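Local coordinates for protein laminin subunit ALPHA-1 (PDB 2JD4) that forms the LG4-5 domain pair of a basement membrane laminin chain and probably helps anchor laminin-111 to the cell surface, at residues S39-R44 with L138-K143; L32-Q37 with L144-L149; L45-S50 with V108-I113. The protein carries 4 engineered substitutions. All coordinates share one frame; numbering follows the deposited sequence.

Interaction 1 (S39-R44 with L138-K143); sequences SDVRKR and LDVERK. With MG (magnesium ion), chain C.
Arg42 and Leu138 meet first through their backbones: Leu138 N donates to Arg42 O at 2.9 Å, while Arg42 CA turns its hydrogen to Leu138 O. The first carbons of the Arg42 side chain pass Leu138 and Asp139, and its tip then leads away. Arg42 CB is 4.1 Å from Leu138 O. Arg42 CG, anti to the carbonyl carbon (chi1 -70°), lies 3.9 Å from Leu138 O and also passes Asp139 OD1. A bend at chi3 (-67°) swings the guanidinium away from Asp139 and back along its own segment to Asp40, which it grips side-on. Arg42 NE reaches Asp40 OD1 at 2.9 Å, and Arg42 NH2 makes a salt bridge with Asp40 OD2 at 2.6 Å. Both nitrogens arrive on the syn side, a little out of the carboxylate plane, and this two-point hold should fix the rotation of both groups. Deeper in the contact, Val41 CG2 packs on Leu138 CD2 at 4.1 Å and also touches Val140 CG2. At the far end Arg142 bends at chi2 and chi3 to bring the edge of its guanidinium to Ser39 O; the NH1 bond is weak, and the NH2 approach is so short that its exact length is doubtful. Leaving Arg42 to its own mate, Asp139 turns OD2 to the magnesium ion at 2.3 Å. Two waters, Asp70, and the carbonyl oxygens of Leu87 and Thr137 complete six ligands. This is the metal site at the loop rim of a laminin G domain, where calcium commonly binds in the family.

Interaction 2 (L32-Q37 with L144-L149); sequences LVLPLQ and LYLGGL. Engineered in segment 32-37: Gln37 (natural residue Asn).
Val33 and Tyr145 lie side by side and point the same way from an antiparallel pair of strands, 31-35 and 143-146, in one sheet of the laminin G beta-sandwich. As the central, non-hydrogen-bonded pair, they share a face of the sheet: Val33 CG2 comes obliquely to the Tyr145 ring, 3.8 Å from CD2. Tyr145 CG stands anti to the carbonyl carbon (chi1 -63°), which leaves the ring alongside the valine. The hydrogen-bonded pairs Leu32-Leu146 and Leu34-Leu144 send their side chains to the other face, into the buried interior. There Leu146 CD2 serves two leucines of the neighbouring strand, with Leu32 CD1 at 4.4 Å and Leu34 CD1, on the diagonal, at 4.3 Å. Leu146 also touches Ile169 and Ile172 of strand 167-174, so it joins this sheet to the opposing one. Beyond the strand end Leu36 crosses Leu144 obliquely, its CD2 reaching Leu144 CB at 4.2 Å. Leu144 in turn packs on Val63 of strand 58-64. Four backbone bonds lock the register. The straightest runs from Leu146 N to Leu32 O, 2.9 Å long with an angle of 177° at the hydrogen.

Interaction 3 (L45-S50 with V108-I113); sequences LQVQLS and VKTEYI
In the second sheet of the laminin G sandwich, strands 44-53 and 106-113 run antiparallel, and three hydrogen-bonded pairs, Leu45-Tyr112, Val47-Thr110 and Leu49-Val108, close six backbone bonds, among them Leu45 N to Tyr112 O at 2.8 Å. Between them Lys109 CA sits 3.1 Å from Val47 O, a CA-H...O contact. On the outer face Gln46 and Glu111 lie side by side, pointing the same way. Gln46 CG, trans to the backbone N (chi1 177°), comes within 3.4 Å of Glu111 CG. Were Glu111 an alanine, the aliphatic part of Gln46 would probably lose its neighbour along one side and turn more freely. The inner face is mainly apolar: Leu45 CB meets Tyr112 CD2 at 3.9 Å, and Leu49 CD1 lies beside Val108 CB at 4.1 Å. Thr110 OG1 sits 3.6 Å from Val47 CB, yet finds its hydrogen-bond partner in Tyr61 OH, while Tyr112 OH bonds to Arg42 O. The pairing is thus amphipathic: partly exposed amide and charged groups line one side, and the two hydroxyls buried on the other each have a partner.

All three contacts belong to the first of the two laminin G domains in this fragment (LG4). Segments 32-37, 39-44 and 45-50 follow one another along the chain and meet 108-113, 138-143 and 144-149 in reverse order, so interaction 3 is enclosed by interaction 1 and that by interaction 2. Interaction 2 pairs strands of one sheet and interaction 3 pairs strands of the other, their centres about 15 Å apart and without touching. Interaction 1, its centre about 13 Å from that of each, holds the loops that cross between the sheets. It reaches both: Arg142 O probably accepts a bond from Leu36 N, and Leu138 CD2 packs on Leu45 CD2. The loop that carries Asp139 thus touches both sheets.

Interaction 1 (S39-R44 with L138-K143)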
loop_
_atom_site.group_PDB
_atom_site.type_symbol
_atom_site.label_atom_id
_atom_site.label_comp_id
_atom_site.label_asym_id
_atom_site.label_seq_id
_atom_site.Cartn_x
_atom_site.Cartn_y
_atom_site.Cartn_z
ATOM N N SER A 39 -32.362 6.030 -0.532
ATOM C CA SER A 39 -31.988 6.352 -1.895
ATOM C C SER A 39 -32.700 5.534 -2.964
ATOM O O SER A 39 -32.862 4.326 -2.830
ATOM C CB SER A 39 -30.472 6.191 -2.068
ATOM O OG SER A 39 -29.761 7.091 -1.234
ATOM N N ASP A 40 -33.149 6.216 -4.013
ATOM C CA ASP A 40 -33.775 5.559 -5.156
ATOM C C ASP A 40 -32.810 5.914 -6.283
ATOM O O ASP A 40 -32.899 6.991 -6.862
ATOM C CB ASP A 40 -35.154 6.139 -5.474
ATOM C CG ASP A 40 -35.858 5.375 -6.591
ATOM O OD1 ASP A 40 -35.165 4.681 -7.367
ATOM O OD2 ASP A 40 -37.095 5.470 -6.701
ATOM N N VAL A 41 -31.879 5.017 -6.579
ATOM C CA VAL A 41 -30.872 5.292 -7.603
ATOM C C VAL A 41 -31.213 4.852 -9.023
ATOM O O VAL A 41 -30.396 5.008 -9.933
ATOM C CB VAL A 41 -29.526 4.651 -7.214
ATOM C CG1 VAL A 41 -29.125 5.099 -5.809
ATOM C CG2 VAL A 41 -29.633 3.139 -7.277
ATOM N N ARG A 42 -32.410 4.307 -9.216
ATOM C CA ARG A 42 -32.825 3.840 -10.538
ATOM C C ARG A 42 -32.632 4.867 -11.654
ATOM O O ARG A 42 -32.098 4.549 -12.720
ATOM C CB ARG A 42 -34.290 3.397 -10.498
ATOM C CG ARG A 42 -34.525 2.107 -9.714
ATOM C CD ARG A 42 -36.006 1.791 -9.621
ATOM N NE ARG A 42 -36.719 2.778 -8.814
ATOM C CZ ARG A 42 -38.030 2.761 -8.603
ATOM N NH1 ARG A 42 -38.776 1.807 -9.145
ATOM N NH2 ARG A 42 -38.596 3.692 -7.848
ATOM N N LYS A 43 -33.055 6.101 -11.409
ATOM C CA LYS A 43 -32.939 7.150 -12.414
ATOM C C LYS A 43 -31.915 8.216 -12.058
ATOM O O LYS A 43 -31.683 9.143 -12.830
ATOM C CB LYS A 43 -34.304 7.814 -12.630
ATOM C CG LYS A 43 -35.303 6.972 -13.412
ATOM C CD LYS A 43 -34.882 6.850 -14.874
ATOM C CE LYS A 43 -35.890 6.045 -15.682
ATOM N NZ LYS A 43 -37.232 6.683 -15.682
ATOM N N ARG A 44 -31.295 8.089 -10.892
ATOM C CA ARG A 44 -30.317 9.083 -10.478
ATOM C C ARG A 44 -29.380 8.570 -9.392
ATOM O O ARG A 44 -29.823 8.023 -8.381
ATOM C CB ARG A 44 -31.044 10.340 -9.988
ATOM C CG ARG A 44 -30.144 11.443 -9.455
ATOM C CD ARG A 44 -30.938 12.720 -9.219
ATOM N NE ARG A 44 -32.016 12.542 -8.248
ATOM C CZ ARG A 44 -31.829 12.389 -6.941
ATOM N NH1 ARG A 44 -30.599 12.392 -6.442
ATOM N NH2 ARG A 44 -32.869 12.238 -6.129
ATOM N N LEU A 138 -30.962 1.908 -13.201
ATOM C CA LEU A 138 -29.812 1.308 -12.531
ATOM C C LEU A 138 -30.442 0.504 -11.406
ATOM O O LEU A 138 -30.875 1.067 -10.399
ATOM C CB LEU A 138 -28.882 2.379 -11.946
ATOM C CG LEU A 138 -27.751 1.880 -11.031
ATOM C CD1 LEU A 138 -26.757 1.024 -11.830
ATOM C CD2 LEU A 138 -27.035 3.078 -10.402
ATOM N N ASP A 139 -30.514 -0.808 -11.597
ATOM C CA ASP A 139 -31.114 -1.714 -10.626
ATOM C C ASP A 139 -30.036 -2.463 -9.858
ATOM O O ASP A 139 -29.412 -3.383 -10.396
ATOM C CB ASP A 139 -32.016 -2.710 -11.356
ATOM C CG ASP A 139 -32.991 -2.026 -12.294
ATOM O OD1 ASP A 139 -33.966 -1.425 -11.798
ATOM O OD2 ASP A 139 -32.775 -2.076 -13.527
ATOM N N VAL A 140 -29.826 -2.084 -8.598
ATOM C CA VAL A 140 -28.800 -2.726 -7.781
ATOM C C VAL A 140 -29.251 -2.992 -6.348
ATOM O O VAL A 140 -30.234 -2.414 -5.883
ATOM C CB VAL A 140 -27.525 -1.854 -7.722
ATOM C CG1 VAL A 140 -27.006 -1.593 -9.132
ATOM C CG2 VAL A 140 -27.832 -0.540 -7.023
ATOM N N GLU A 141 -28.519 -3.866 -5.657
ATOM C CA GLU A 141 -28.811 -4.212 -4.267
ATOM C C GLU A 141 -28.675 -2.982 -3.378
ATOM O O GLU A 141 -27.865 -2.099 -3.658
ATOM C CB GLU A 141 -27.847 -5.292 -3.775
ATOM C CG GLU A 141 -28.058 -6.655 -4.388
ATOM C CD GLU A 141 -29.355 -7.293 -3.942
ATOM O OE1 GLU A 141 -30.437 -6.785 -4.314
ATOM O OE2 GLU A 141 -29.289 -8.302 -3.210
ATOM N N ARG A 142 -29.467 -2.943 -2.306
ATOM C CA ARG A 142 -29.479 -1.832 -1.355
ATOM C C ARG A 142 -28.222 -1.805 -0.476
ATOM O O ARG A 142 -28.324 -1.705 0.751
ATOM C CB ARG A 142 -30.711 -1.943 -0.447
ATOM C CG ARG A 142 -32.057 -2.043 -1.156
ATOM C CD ARG A 142 -32.751 -0.692 -1.238
ATOM N NE ARG A 142 -32.126 0.187 -2.218
ATOM C CZ ARG A 142 -32.284 1.508 -2.248
ATOM N NH1 ARG A 142 -33.047 2.110 -1.345
ATOM N NH2 ARG A 142 -31.681 2.224 -3.187
ATOM N N LYS A 143 -27.046 -1.891 -1.092
ATOM C CA LYS A 143 -25.792 -1.887 -0.342
ATOM C C LYS A 143 -24.667 -1.255 -1.147
ATOM O O LYS A 143 -24.534 -1.505 -2.341
ATOM C CB LYS A 143 -25.377 -3.317 0.024
ATOM C CG LYS A 143 -26.362 -4.063 0.904
ATOM C CD LYS A 143 -25.940 -5.516 1.106
ATOM C CE LYS A 143 -26.969 -6.272 1.949
ATOM N NZ LYS A 143 -26.625 -7.715 2.124
HETATM MG MG MG C . -31.333 -1.847 -15.281
HETATM O O HOH W 1 -31.291 -4.138 -15.760
HETATM O O HOH W 2 -32.946 -1.387 -16.771
#

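Interaction 2 (L32-Q37 with L144-L149)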
loop_
_atom_site.group_PDB
_atom_site.type_symbol
_atom_site.label_atom_id
_atom_site.label_comp_id
_atom_site.label_asym_id
_atom_site.label_seq_id
_atom_site.Cartn_x
_atom_site.Cartn_y
_atom_site.Cartn_z
ATOM N N LEU A 32 -15.899 -1.276 3.837
ATOM C CA LEU A 32 -17.067 -1.074 4.687
ATOM C C LEU A 32 -18.257 -1.401 3.780
ATOM O O LEU A 32 -18.247 -1.058 2.597
ATOM C CB LEU A 32 -17.205 0.388 5.139
ATOM C CG LEU A 32 -16.210 1.025 6.111
ATOM C CD1 LEU A 32 -16.639 2.466 6.380
ATOM C CD2 LEU A 32 -16.168 0.231 7.409
ATOM N N VAL A 33 -19.258 -2.080 4.319
ATOM C CA VAL A 33 -20.465 -2.386 3.564
ATOM C C VAL A 33 -21.529 -1.526 4.234
ATOM O O VAL A 33 -21.875 -1.743 5.397
ATOM C CB VAL A 33 -20.845 -3.872 3.663
ATOM C CG1 VAL A 33 -22.164 -4.123 2.931
ATOM C CG2 VAL A 33 -19.732 -4.731 3.057
ATOM N N LEU A 34 -22.016 -0.531 3.505
ATOM C CA LEU A 34 -23.003 0.401 4.032
ATOM C C LEU A 34 -24.402 0.211 3.454
ATOM O O LEU A 34 -24.573 0.004 2.250
ATOM C CB LEU A 34 -22.540 1.832 3.762
ATOM C CG LEU A 34 -21.131 2.213 4.225
ATOM C CD1 LEU A 34 -20.861 3.664 3.858
ATOM C CD2 LEU A 34 -21.007 2.019 5.728
ATOM N N PRO A 35 -25.428 0.297 4.311
ATOM C CA PRO A 35 -26.819 0.135 3.877
ATOM C C PRO A 35 -27.310 1.358 3.109
ATOM O O PRO A 35 -26.919 2.477 3.421
ATOM C CB PRO A 35 -27.595 -0.019 5.197
ATOM C CG PRO A 35 -26.532 -0.178 6.270
ATOM C CD PRO A 35 -25.359 0.588 5.750
ATOM N N LEU A 36 -28.146 1.139 2.096
ATOM C CA LEU A 36 -28.749 2.231 1.333
ATOM C C LEU A 36 -30.245 2.057 1.588
ATOM O O LEU A 36 -30.841 1.085 1.124
ATOM C CB LEU A 36 -28.481 2.095 -0.171
ATOM C CG LEU A 36 -27.053 2.237 -0.703
ATOM C CD1 LEU A 36 -27.064 2.078 -2.218
ATOM C CD2 LEU A 36 -26.482 3.583 -0.306
ATOM N N GLN A 37 -30.859 2.980 2.320
ATOM C CA GLN A 37 -32.281 2.839 2.618
ATOM C C GLN A 37 -33.227 3.839 1.971
ATOM O O GLN A 37 -34.272 3.453 1.445
ATOM C CB GLN A 37 -32.508 2.866 4.132
ATOM C CG GLN A 37 -31.701 1.844 4.912
ATOM C CD GLN A 37 -30.470 2.449 5.564
ATOM O OE1 GLN A 37 -29.604 3.014 4.891
ATOM N NE2 GLN A 37 -30.389 2.335 6.887
ATOM N N LEU A 144 -23.848 -0.439 -0.491
ATOM C CA LEU A 144 -22.731 0.193 -1.174
ATOM C C LEU A 144 -21.430 -0.249 -0.523
ATOM O O LEU A 144 -21.293 -0.193 0.695
ATOM C CB LEU A 144 -22.859 1.723 -1.129
ATOM C CG LEU A 144 -21.712 2.543 -1.743
ATOM C CD1 LEU A 144 -22.245 3.798 -2.426
ATOM C CD2 LEU A 144 -20.723 2.912 -0.659
ATOM N N TYR A 145 -20.490 -0.714 -1.340
ATOM C CA TYR A 145 -19.189 -1.148 -0.839
ATOM C C TYR A 145 -18.239 0.036 -0.953
ATOM O O TYR A 145 -18.030 0.561 -2.050
ATOM C CB TYR A 145 -18.660 -2.325 -1.660
ATOM C CG TYR A 145 -19.536 -3.549 -1.576
ATOM C CD1 TYR A 145 -20.680 -3.668 -2.367
ATOM C CD2 TYR A 145 -19.238 -4.580 -0.685
ATOM C CE1 TYR A 145 -21.501 -4.786 -2.274
ATOM C CE2 TYR A 145 -20.055 -5.699 -0.583
ATOM C CZ TYR A 145 -21.182 -5.798 -1.381
ATOM O OH TYR A 145 -21.983 -6.915 -1.288
ATOM N N LEU A 146 -17.676 0.453 0.180
ATOM C CA LEU A 146 -16.769 1.596 0.226
ATOM C C LEU A 146 -15.304 1.228 0.501
ATOM O O LEU A 146 -14.994 0.485 1.441
ATOM C CB LEU A 146 -17.246 2.596 1.296
ATOM C CG LEU A 146 -16.465 3.919 1.401
ATOM C CD1 LEU A 146 -16.703 4.758 0.126
ATOM C CD2 LEU A 146 -16.921 4.701 2.643
ATOM N N GLY A 147 -14.413 1.754 -0.336
ATOM C CA GLY A 147 -12.988 1.523 -0.179
ATOM C C GLY A 147 -12.417 0.194 -0.632
ATOM O O GLY A 147 -11.198 0.037 -0.681
ATOM N N GLY A 148 -13.284 -0.764 -0.942
ATOM C CA GLY A 148 -12.824 -2.071 -1.373
ATOM C C GLY A 148 -13.976 -3.061 -1.389
ATOM O O GLY A 148 -15.130 -2.668 -1.232
ATOM N N LEU A 149 -13.668 -4.341 -1.562
ATOM C CA LEU A 149 -14.689 -5.390 -1.598
ATOM C C LEU A 149 -14.337 -6.534 -0.645
ATOM O O LEU A 149 -13.173 -6.717 -0.273
ATOM C CB LEU A 149 -14.815 -5.961 -3.023
ATOM C CG LEU A 149 -15.134 -4.992 -4.162
ATOM C CD1 LEU A 149 -14.895 -5.698 -5.508
ATOM C CD2 LEU A 149 -16.567 -4.507 -4.043
#

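Interaction 3 (L45-S50 with V108-I113)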
loop_
_atom_site.group_PDB
_atom_site.type_symbol
_atom_site.label_atom_id
_atom_site.label_comp_id
_atom_site.label_asym_id
_atom_site.label_seq_id
_atom_site.Cartn_x
_atom_site.Cartn_y
_atom_site.Cartn_z
ATOM N N LEU A 45 -28.081 8.739 -9.624
ATOM C CA LEU A 45 -27.066 8.322 -8.662
ATOM C C LEU A 45 -26.034 9.429 -8.521
ATOM O O LEU A 45 -25.208 9.634 -9.411
ATOM C CB LEU A 45 -26.373 7.031 -9.118
ATOM C CG LEU A 45 -25.202 6.543 -8.248
ATOM C CD1 LEU A 45 -25.713 6.105 -6.879
ATOM C CD2 LEU A 45 -24.479 5.392 -8.942
ATOM N N GLN A 46 -26.098 10.162 -7.414
ATOM C CA GLN A 46 -25.143 11.231 -7.159
ATOM C C GLN A 46 -24.390 10.914 -5.881
ATOM O O GLN A 46 -24.983 10.826 -4.805
ATOM C CB GLN A 46 -25.829 12.590 -6.999
ATOM C CG GLN A 46 -24.836 13.706 -6.647
ATOM C CD GLN A 46 -25.506 15.022 -6.266
ATOM O OE1 GLN A 46 -26.128 15.687 -7.101
ATOM N NE2 GLN A 46 -25.383 15.401 -4.997
ATOM N N VAL A 47 -23.082 10.745 -6.005
ATOM C CA VAL A 47 -22.252 10.439 -4.853
ATOM C C VAL A 47 -21.222 11.540 -4.637
ATOM O O VAL A 47 -20.562 11.992 -5.580
ATOM C CB VAL A 47 -21.509 9.099 -5.040
ATOM C CG1 VAL A 47 -20.675 8.783 -3.800
ATOM C CG2 VAL A 47 -22.510 7.977 -5.307
ATOM N N GLN A 48 -21.099 11.984 -3.395
ATOM C CA GLN A 48 -20.131 13.013 -3.058
ATOM C C GLN A 48 -19.333 12.509 -1.862
ATOM O O GLN A 48 -19.905 12.004 -0.895
ATOM C CB GLN A 48 -20.838 14.325 -2.710
ATOM C CG GLN A 48 -19.912 15.519 -2.624
ATOM C CD GLN A 48 -20.658 16.809 -2.327
ATOM O OE1 GLN A 48 -21.671 17.112 -2.963
ATOM N NE2 GLN A 48 -20.159 17.577 -1.363
ATOM N N LEU A 49 -18.012 12.643 -1.935
ATOM C CA LEU A 49 -17.136 12.186 -0.857
ATOM C C LEU A 49 -15.835 12.972 -0.873
ATOM O O LEU A 49 -15.564 13.701 -1.813
ATOM C CB LEU A 49 -16.855 10.686 -1.016
ATOM C CG LEU A 49 -16.225 10.187 -2.321
ATOM C CD1 LEU A 49 -14.708 10.347 -2.257
ATOM C CD2 LEU A 49 -16.587 8.729 -2.539
ATOM N N SER A 50 -15.042 12.843 0.186
ATOM C CA SER A 50 -13.753 13.531 0.259
ATOM C C SER A 50 -12.696 12.439 0.359
ATOM O O SER A 50 -12.892 11.444 1.057
ATOM C CB SER A 50 -13.690 14.455 1.483
ATOM O OG SER A 50 -13.847 13.722 2.688
ATOM N N VAL A 108 -14.870 14.864 -4.248
ATOM C CA VAL A 108 -15.202 14.180 -5.494
ATOM C C VAL A 108 -16.698 13.951 -5.622
ATOM O O VAL A 108 -17.374 13.648 -4.645
ATOM C CB VAL A 108 -14.486 12.815 -5.571
ATOM C CG1 VAL A 108 -14.962 12.041 -6.799
ATOM C CG2 VAL A 108 -12.967 13.032 -5.625
ATOM N N LYS A 109 -17.212 14.105 -6.835
ATOM C CA LYS A 109 -18.627 13.903 -7.085
ATOM C C LYS A 109 -18.816 13.132 -8.390
ATOM O O LYS A 109 -18.187 13.450 -9.396
ATOM C CB LYS A 109 -19.342 15.257 -7.175
ATOM C CG LYS A 109 -20.851 15.155 -7.349
ATOM C CD LYS A 109 -21.431 16.446 -7.924
ATOM C CE LYS A 109 -21.112 17.660 -7.069
ATOM N NZ LYS A 109 -21.635 18.909 -7.701
ATOM N N THR A 110 -19.656 12.101 -8.363
ATOM C CA THR A 110 -19.942 11.326 -9.563
ATOM C C THR A 110 -21.449 11.415 -9.746
ATOM O O THR A 110 -22.210 11.209 -8.800
ATOM C CB THR A 110 -19.509 9.842 -9.437
ATOM O OG1 THR A 110 -20.239 9.202 -8.384
ATOM C CG2 THR A 110 -18.014 9.748 -9.147
ATOM N N GLU A 111 -21.882 11.723 -10.962
ATOM C CA GLU A 111 -23.304 11.876 -11.207
ATOM C C GLU A 111 -23.885 11.250 -12.454
ATOM O O GLU A 111 -23.453 11.532 -13.564
ATOM C CB GLU A 111 -23.674 13.356 -11.228
ATOM C CG GLU A 111 -23.795 14.006 -9.876
ATOM C CD GLU A 111 -24.283 15.433 -9.985
ATOM O OE1 GLU A 111 -23.446 16.359 -9.896
ATOM O OE2 GLU A 111 -25.502 15.624 -10.179
ATOM N N TYR A 112 -24.879 10.400 -12.236
ATOM C CA TYR A 112 -25.630 9.763 -13.302
ATOM C C TYR A 112 -27.028 10.334 -13.091
ATOM O O TYR A 112 -27.627 10.136 -12.035
ATOM C CB TYR A 112 -25.675 8.247 -13.126
ATOM C CG TYR A 112 -26.962 7.611 -13.633
ATOM C CD1 TYR A 112 -27.422 7.842 -14.933
ATOM C CD2 TYR A 112 -27.727 6.789 -12.803
ATOM C CE1 TYR A 112 -28.622 7.270 -15.391
ATOM C CE2 TYR A 112 -28.923 6.211 -13.249
ATOM C CZ TYR A 112 -29.365 6.457 -14.541
ATOM O OH TYR A 112 -30.548 5.894 -14.974
ATOM N N ILE A 113 -27.539 11.071 -14.066
ATOM C CA ILE A 113 -28.874 11.626 -13.924
ATOM C C ILE A 113 -29.562 11.729 -15.283
ATOM O O ILE A 113 -29.049 12.354 -16.212
ATOM C CB ILE A 113 -28.834 13.003 -13.215
ATOM C CG1 ILE A 113 -30.260 13.479 -12.930
ATOM C CG2 ILE A 113 -28.069 14.010 -14.050
ATOM C CD1 ILE A 113 -30.327 14.701 -12.045
#